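Local structure of capsid fiber protein (Bacillus phage phi29, 6QYY) at residues A7-N12 against I28-A33; D40-K45 against A61-I66. The protein probably forms the base of the head fibers that decorate the phage capsid, where three copies of the chain assemble together. All coordinates share one frame; numbering follows the deposited sequence.

Contact 1: residues A7-N12 against I28-A33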
loop_
_atom_site.group_PDB
_atom_site.type_symbol
_atom_site.label_atom_id
_atom_site.label_comp_id
_atom_site.label_asym_id
_atom_site.label_seq_id
_atom_site.Cartn_x
_atom_site.Cartn_y
_atom_site.Cartn_z
ATOM N N ALA A 7 -16.662 -5.545 -13.803
ATOM C CA ALA A 7 -15.836 -5.260 -14.960
ATOM C C ALA A 7 -16.232 -6.221 -16.067
ATOM O O ALA A 7 -16.909 -7.223 -15.834
ATOM C CB ALA A 7 -14.349 -5.399 -14.622
ATOM N N ARG A 8 -15.803 -5.909 -17.279
ATOM C CA ARG A 8 -15.975 -6.799 -18.418
ATOM C C ARG A 8 -14.591 -7.208 -18.896
ATOM O O ARG A 8 -13.694 -6.373 -18.994
ATOM C CB ARG A 8 -16.765 -6.119 -19.550
ATOM C CG ARG A 8 -17.076 -7.043 -20.711
ATOM C CD ARG A 8 -18.003 -6.394 -21.743
ATOM N NE ARG A 8 -19.218 -5.801 -21.170
ATOM C CZ ARG A 8 -20.356 -6.457 -20.952
ATOM N NH1 ARG A 8 -20.453 -7.750 -21.234
ATOM N NH2 ARG A 8 -21.402 -5.821 -20.445
ATOM N N ALA A 9 -14.409 -8.496 -19.171
ATOM C CA ALA A 9 -13.137 -8.968 -19.700
ATOM C C ALA A 9 -13.031 -8.574 -21.165
ATOM O O ALA A 9 -13.868 -8.972 -21.980
ATOM C CB ALA A 9 -13.026 -10.482 -19.541
ATOM N N LYS A 10 -12.008 -7.801 -21.510
ATOM C CA LYS A 10 -11.830 -7.433 -22.908
ATOM C C LYS A 10 -11.065 -8.484 -23.698
ATOM O O LYS A 10 -11.100 -8.466 -24.933
ATOM C CB LYS A 10 -11.157 -6.057 -23.002
ATOM C CG LYS A 10 -9.668 -6.035 -23.209
ATOM C CD LYS A 10 -9.275 -4.632 -23.675
ATOM C CE LYS A 10 -7.803 -4.530 -24.042
ATOM N NZ LYS A 10 -7.488 -3.257 -24.764
ATOM N N SER A 11 -10.407 -9.409 -23.013
ATOM C CA SER A 11 -9.820 -10.594 -23.609
ATOM C C SER A 11 -9.833 -11.658 -22.525
ATOM O O SER A 11 -10.126 -11.368 -21.364
ATOM C CB SER A 11 -8.410 -10.321 -24.124
ATOM O OG SER A 11 -7.664 -9.632 -23.140
ATOM N N ASN A 12 -9.530 -12.897 -22.901
ATOM C CA ASN A 12 -9.605 -13.964 -21.912
ATOM C C ASN A 12 -8.643 -13.692 -20.759
ATOM O O ASN A 12 -7.506 -13.263 -20.969
ATOM C CB ASN A 12 -9.301 -15.313 -22.563
ATOM C CG ASN A 12 -10.386 -15.747 -23.538
ATOM O OD1 ASN A 12 -11.577 -15.744 -23.208
ATOM N ND2 ASN A 12 -9.977 -16.135 -24.737
ATOM N N ILE A 28 -15.481 -0.572 -16.838
ATOM C CA ILE A 28 -14.057 -0.875 -16.800
ATOM C C ILE A 28 -13.850 -2.224 -17.447
ATOM O O ILE A 28 -14.607 -3.166 -17.198
ATOM C CB ILE A 28 -13.517 -0.883 -15.356
ATOM C CG1 ILE A 28 -13.414 0.526 -14.808
ATOM C CG2 ILE A 28 -12.123 -1.505 -15.303
ATOM C CD1 ILE A 28 -12.432 1.435 -15.571
ATOM N N GLU A 29 -12.840 -2.322 -18.300
ATOM C CA GLU A 29 -12.468 -3.603 -18.868
ATOM C C GLU A 29 -11.184 -4.094 -18.211
ATOM O O GLU A 29 -10.340 -3.299 -17.793
ATOM C CB GLU A 29 -12.337 -3.506 -20.394
ATOM C CG GLU A 29 -13.672 -3.140 -21.041
ATOM C CD GLU A 29 -13.680 -3.261 -22.557
ATOM O OE1 GLU A 29 -14.759 -3.546 -23.130
ATOM O OE2 GLU A 29 -12.615 -3.057 -23.178
ATOM N N ILE A 30 -11.077 -5.407 -18.052
ATOM C CA ILE A 30 -9.861 -6.018 -17.539
ATOM C C ILE A 30 -9.252 -6.886 -18.629
ATOM O O ILE A 30 -9.941 -7.396 -19.524
ATOM C CB ILE A 30 -10.114 -6.852 -16.265
ATOM C CG1 ILE A 30 -11.127 -7.954 -16.544
ATOM C CG2 ILE A 30 -10.564 -5.964 -15.086
ATOM C CD1 ILE A 30 -11.225 -8.987 -15.403
ATOM N N SER A 31 -7.942 -7.055 -18.542
ATOM C CA SER A 31 -7.195 -7.940 -19.423
ATOM C C SER A 31 -5.865 -8.181 -18.734
ATOM O O SER A 31 -5.523 -7.503 -17.763
ATOM C CB SER A 31 -7.012 -7.341 -20.826
ATOM O OG SER A 31 -6.429 -6.056 -20.761
ATOM N N HIS A 32 -5.122 -9.161 -19.240
ATOM C CA HIS A 32 -3.779 -9.399 -18.734
ATOM C C HIS A 32 -2.929 -8.149 -18.878
ATOM O O HIS A 32 -2.895 -7.524 -19.943
ATOM C CB HIS A 32 -3.132 -10.563 -19.485
ATOM C CG HIS A 32 -3.750 -11.881 -19.164
ATOM N ND1 HIS A 32 -3.689 -12.964 -20.015
ATOM C CD2 HIS A 32 -4.461 -12.284 -18.086
ATOM C CE1 HIS A 32 -4.335 -13.980 -19.471
ATOM N NE2 HIS A 32 -4.809 -13.595 -18.298
ATOM N N ALA A 33 -2.237 -7.787 -17.798
ATOM C CA ALA A 33 -1.290 -6.685 -17.848
ATOM C C ALA A 33 -0.243 -6.943 -18.924
ATOM O O ALA A 33 0.182 -8.082 -19.142
ATOM C CB ALA A 33 -0.617 -6.502 -16.485
HETATM O O HOH W 1 -6.422 -10.777 -21.215
#

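Contact 2: residues D40-K45 against A61-I66. With SO4 (sulfate ion), chain G.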
loop_
_atom_site.group_PDB
_atom_site.type_symbol
_atom_site.label_atom_id
_atom_site.label_comp_id
_atom_site.label_asym_id
_atom_site.label_seq_id
_atom_site.Cartn_x
_atom_site.Cartn_y
_atom_site.Cartn_z
ATOM N N ASP A 40 -2.193 -3.292 -12.548
ATOM C CA ASP A 40 -3.170 -2.610 -11.704
ATOM C C ASP A 40 -3.674 -3.510 -10.580
ATOM O O ASP A 40 -3.870 -3.042 -9.451
ATOM C CB ASP A 40 -4.345 -2.118 -12.550
ATOM C CG ASP A 40 -3.932 -1.066 -13.566
ATOM O OD1 ASP A 40 -3.108 -0.178 -13.215
ATOM O OD2 ASP A 40 -4.421 -1.118 -14.719
ATOM N N TYR A 41 -3.881 -4.791 -10.862
ATOM C CA TYR A 41 -4.311 -5.733 -9.836
ATOM C C TYR A 41 -3.972 -7.140 -10.330
ATOM O O TYR A 41 -3.124 -7.304 -11.212
ATOM C CB TYR A 41 -5.801 -5.534 -9.487
ATOM C CG TYR A 41 -6.115 -6.071 -8.082
ATOM C CD1 TYR A 41 -5.442 -5.568 -6.966
ATOM C CD2 TYR A 41 -7.032 -7.098 -7.886
ATOM C CE1 TYR A 41 -5.688 -6.076 -5.683
ATOM C CE2 TYR A 41 -7.286 -7.613 -6.608
ATOM C CZ TYR A 41 -6.607 -7.098 -5.514
ATOM O OH TYR A 41 -6.854 -7.599 -4.246
ATOM N N VAL A 42 -4.621 -8.152 -9.750
ATOM C CA VAL A 42 -4.350 -9.555 -10.037
ATOM C C VAL A 42 -5.674 -10.315 -10.049
ATOM O O VAL A 42 -6.601 -10.004 -9.294
ATOM C CB VAL A 42 -3.359 -10.164 -9.017
ATOM C CG1 VAL A 42 -3.934 -10.096 -7.594
ATOM C CG2 VAL A 42 -2.983 -11.595 -9.393
ATOM N N ALA A 43 -5.779 -11.306 -10.929
ATOM C CA ALA A 43 -7.008 -12.080 -11.037
ATOM C C ALA A 43 -6.940 -13.262 -10.086
ATOM O O ALA A 43 -5.881 -13.852 -9.869
ATOM C CB ALA A 43 -7.249 -12.582 -12.472
ATOM N N VAL A 44 -8.075 -13.605 -9.495
ATOM C CA VAL A 44 -8.163 -14.854 -8.750
ATOM C C VAL A 44 -9.152 -15.818 -9.365
ATOM O O VAL A 44 -9.411 -16.880 -8.785
ATOM C CB VAL A 44 -8.491 -14.623 -7.264
ATOM C CG1 VAL A 44 -7.414 -13.753 -6.635
ATOM C CG2 VAL A 44 -9.874 -13.998 -7.132
ATOM N N LYS A 45 -9.735 -15.470 -10.502
ATOM C CA LYS A 45 -10.586 -16.394 -11.237
ATOM C C LYS A 45 -10.378 -16.190 -12.727
ATOM O O LYS A 45 -9.773 -15.215 -13.175
ATOM C CB LYS A 45 -12.064 -16.239 -10.864
ATOM C CG LYS A 45 -12.643 -14.850 -10.994
ATOM C CD LYS A 45 -13.987 -14.789 -10.234
ATOM C CE LYS A 45 -14.528 -13.370 -10.117
ATOM N NZ LYS A 45 -15.473 -13.188 -8.968
ATOM N N ALA A 61 -0.554 -6.684 0.363
ATOM C CA ALA A 61 0.720 -7.066 0.954
ATOM C C ALA A 61 1.402 -8.042 0.005
ATOM O O ALA A 61 2.430 -7.714 -0.597
ATOM C CB ALA A 61 0.537 -7.675 2.345
ATOM N N ALA A 62 0.817 -9.223 -0.171
ATOM C CA ALA A 62 1.384 -10.242 -1.046
ATOM C C ALA A 62 0.353 -10.683 -2.082
ATOM O O ALA A 62 -0.856 -10.655 -1.831
ATOM C CB ALA A 62 1.870 -11.450 -0.237
ATOM N N TRP A 63 0.840 -11.076 -3.254
ATOM C CA TRP A 63 -0.004 -11.633 -4.314
ATOM C C TRP A 63 0.493 -13.014 -4.709
ATOM O O TRP A 63 1.685 -13.306 -4.617
ATOM C CB TRP A 63 0.003 -10.769 -5.571
ATOM C CG TRP A 63 -0.832 -9.553 -5.527
ATOM C CD1 TRP A 63 -1.816 -9.247 -4.621
ATOM C CD2 TRP A 63 -0.769 -8.465 -6.441
ATOM N NE1 TRP A 63 -2.362 -8.020 -4.926
ATOM C CE2 TRP A 63 -1.730 -7.515 -6.032
ATOM C CE3 TRP A 63 0.024 -8.185 -7.562
ATOM C CZ2 TRP A 63 -1.928 -6.308 -6.716
ATOM C CZ3 TRP A 63 -0.180 -6.987 -8.246
ATOM C CH2 TRP A 63 -1.137 -6.062 -7.814
ATOM N N GLN A 64 -0.430 -13.857 -5.176
ATOM C CA GLN A 64 -0.090 -15.131 -5.798
ATOM C C GLN A 64 -0.236 -14.984 -7.306
ATOM O O GLN A 64 -1.322 -14.646 -7.791
ATOM C CB GLN A 64 -1.000 -16.249 -5.286
ATOM C CG GLN A 64 -0.695 -16.641 -3.894
ATOM C CD GLN A 64 -1.792 -17.478 -3.263
ATOM O OE1 GLN A 64 -2.977 -17.393 -3.613
ATOM N NE2 GLN A 64 -1.395 -18.282 -2.325
ATOM N N VAL A 65 0.854 -15.236 -8.043
ATOM C CA VAL A 65 0.891 -15.050 -9.491
ATOM C C VAL A 65 1.602 -16.227 -10.153
ATOM O O VAL A 65 2.596 -16.745 -9.637
ATOM C CB VAL A 65 1.598 -13.733 -9.891
ATOM C CG1 VAL A 65 1.457 -13.514 -11.393
ATOM C CG2 VAL A 65 1.006 -12.540 -9.128
ATOM N N ILE A 66 1.112 -16.632 -11.323
ATOM C CA ILE A 66 1.799 -17.662 -12.099
ATOM C C ILE A 66 3.147 -17.136 -12.591
ATOM O O ILE A 66 3.238 -16.035 -13.148
ATOM C CB ILE A 66 0.930 -18.113 -13.285
ATOM C CG1 ILE A 66 -0.392 -18.741 -12.782
ATOM C CG2 ILE A 66 1.686 -19.115 -14.130
ATOM C CD1 ILE A 66 -0.182 -19.989 -12.007
HETATM S S SO4 G . -10.924 -11.471 -10.859
HETATM O O1 SO4 G . -10.069 -10.306 -10.533
HETATM O O2 SO4 G . -12.192 -11.341 -10.109
HETATM O O3 SO4 G . -11.215 -11.499 -12.314
HETATM O O4 SO4 G . -10.222 -12.713 -10.463
HETATM O O HOH W 2 -4.379 -7.551 -2.716
HETATM O O HOH W 3 -4.005 -14.109 -7.383
#

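Contact 1: residues A7-N12 against I28-A33
Ala7 CB rests against Ile30 CG2 at 3.9 Å on the buried face where strands 3-9 and 28-32 run parallel, as neighbours inside the five-stranded mixed sheet between 18-23 and 52-57. Ile30 has CG1 set between its own backbone N and carbonyl carbon (chi1 59°), which sends one branch to Ala7 and the other along Ala9. Arg8 uses both its backbone N and its O: the N donates to Ile28 O at 3.0 Å, and the O receives Ile30 N at 2.9 Å from a donor tilted 29° out of the carbonyl plane. Its guanidinium turns to Gly50 O. The strand ends at Ala9, but Lys10 N continues the ladder from just past it, bonding to Ile30 O at 2.9 Å, while the lysine side chain crosses that of Glu29 at about a right angle, CB lying 3.3 Å from Glu29 OE2. A water then bridges Ser11 OG, 2.6 Å away, and Asn12 O to His32 N. Asn12 O also lies over one face of the His32 ring. The pairing thus rests chiefly on three backbone bonds, with alanine-isoleucine packing on the buried face and a water at the end; Lys10 NZ, 5.4 Å from Glu29 OE2, probably adds only diffuse attraction.

Contact 2: residues D40-K45 against A61-I66
Tyr41 OH is gripped from two directions: Tyr58 N donates to it, and a water 2.9 Å away links it to Trp63 NE1. That water lies in the indole plane, at the edge, and accepts the N-H at 3.0 Å, so a buried phenol and a buried indole share one bridge. The rings themselves form an offset edge-to-face pair, the edge of Trp63 turned toward the face of Tyr41 with planes at 83°; the nearest carbons, Tyr41 CD1 and Trp63 CZ2, are 3.6 Å apart. Val42 fills the adjoining position. Its CG1, set between the backbone N and the carbonyl carbon (chi1 61°), stands 3.5 Å above the centroid of the five-membered ring and almost exactly on its normal, a well-centred CH-pi contact. The other branch, CG2, reaches Val65 CG2 at 4.1 Å. A second water donates to Ala43 O and, at 2.8 Å, to Gln64 O. On the far side of 40-45, a sulfate, probably from the crystallisation liquor, accepts Lys45 N at its O4. Asp40 and Tyr41 form a classic beta bulge facing Leu19 of strand 18-23. Strand 62-66 pairs with 107-112, Trp63 also packing on Ile112 and on Leu117 of the second subunit. The contact joins strands that are outermost in their sheets within this chain; backbone bonds from Ala62 carry 62-66 on to the third subunit.

Contact 1 lies within a single sheet and partly at the surface, whereas contact 2 is buried near the centre of the chain, between that sheet and the antiparallel one. Strands 28-32 and 41-42 follow each other in the sequence and belong to the same mixed sheet, each flanking strand 18-23. The chemistry changes accordingly: contact 1 is held by direct backbone bonds, with charged side chains at its border, while contact 2 depends on aromatic and aliphatic side chains, its polar links across the interface passing through water. The two come no closer than about 5 Å between nearest atoms, yet the sulfate bound by 40-45 also lies near the Ile30 side chain.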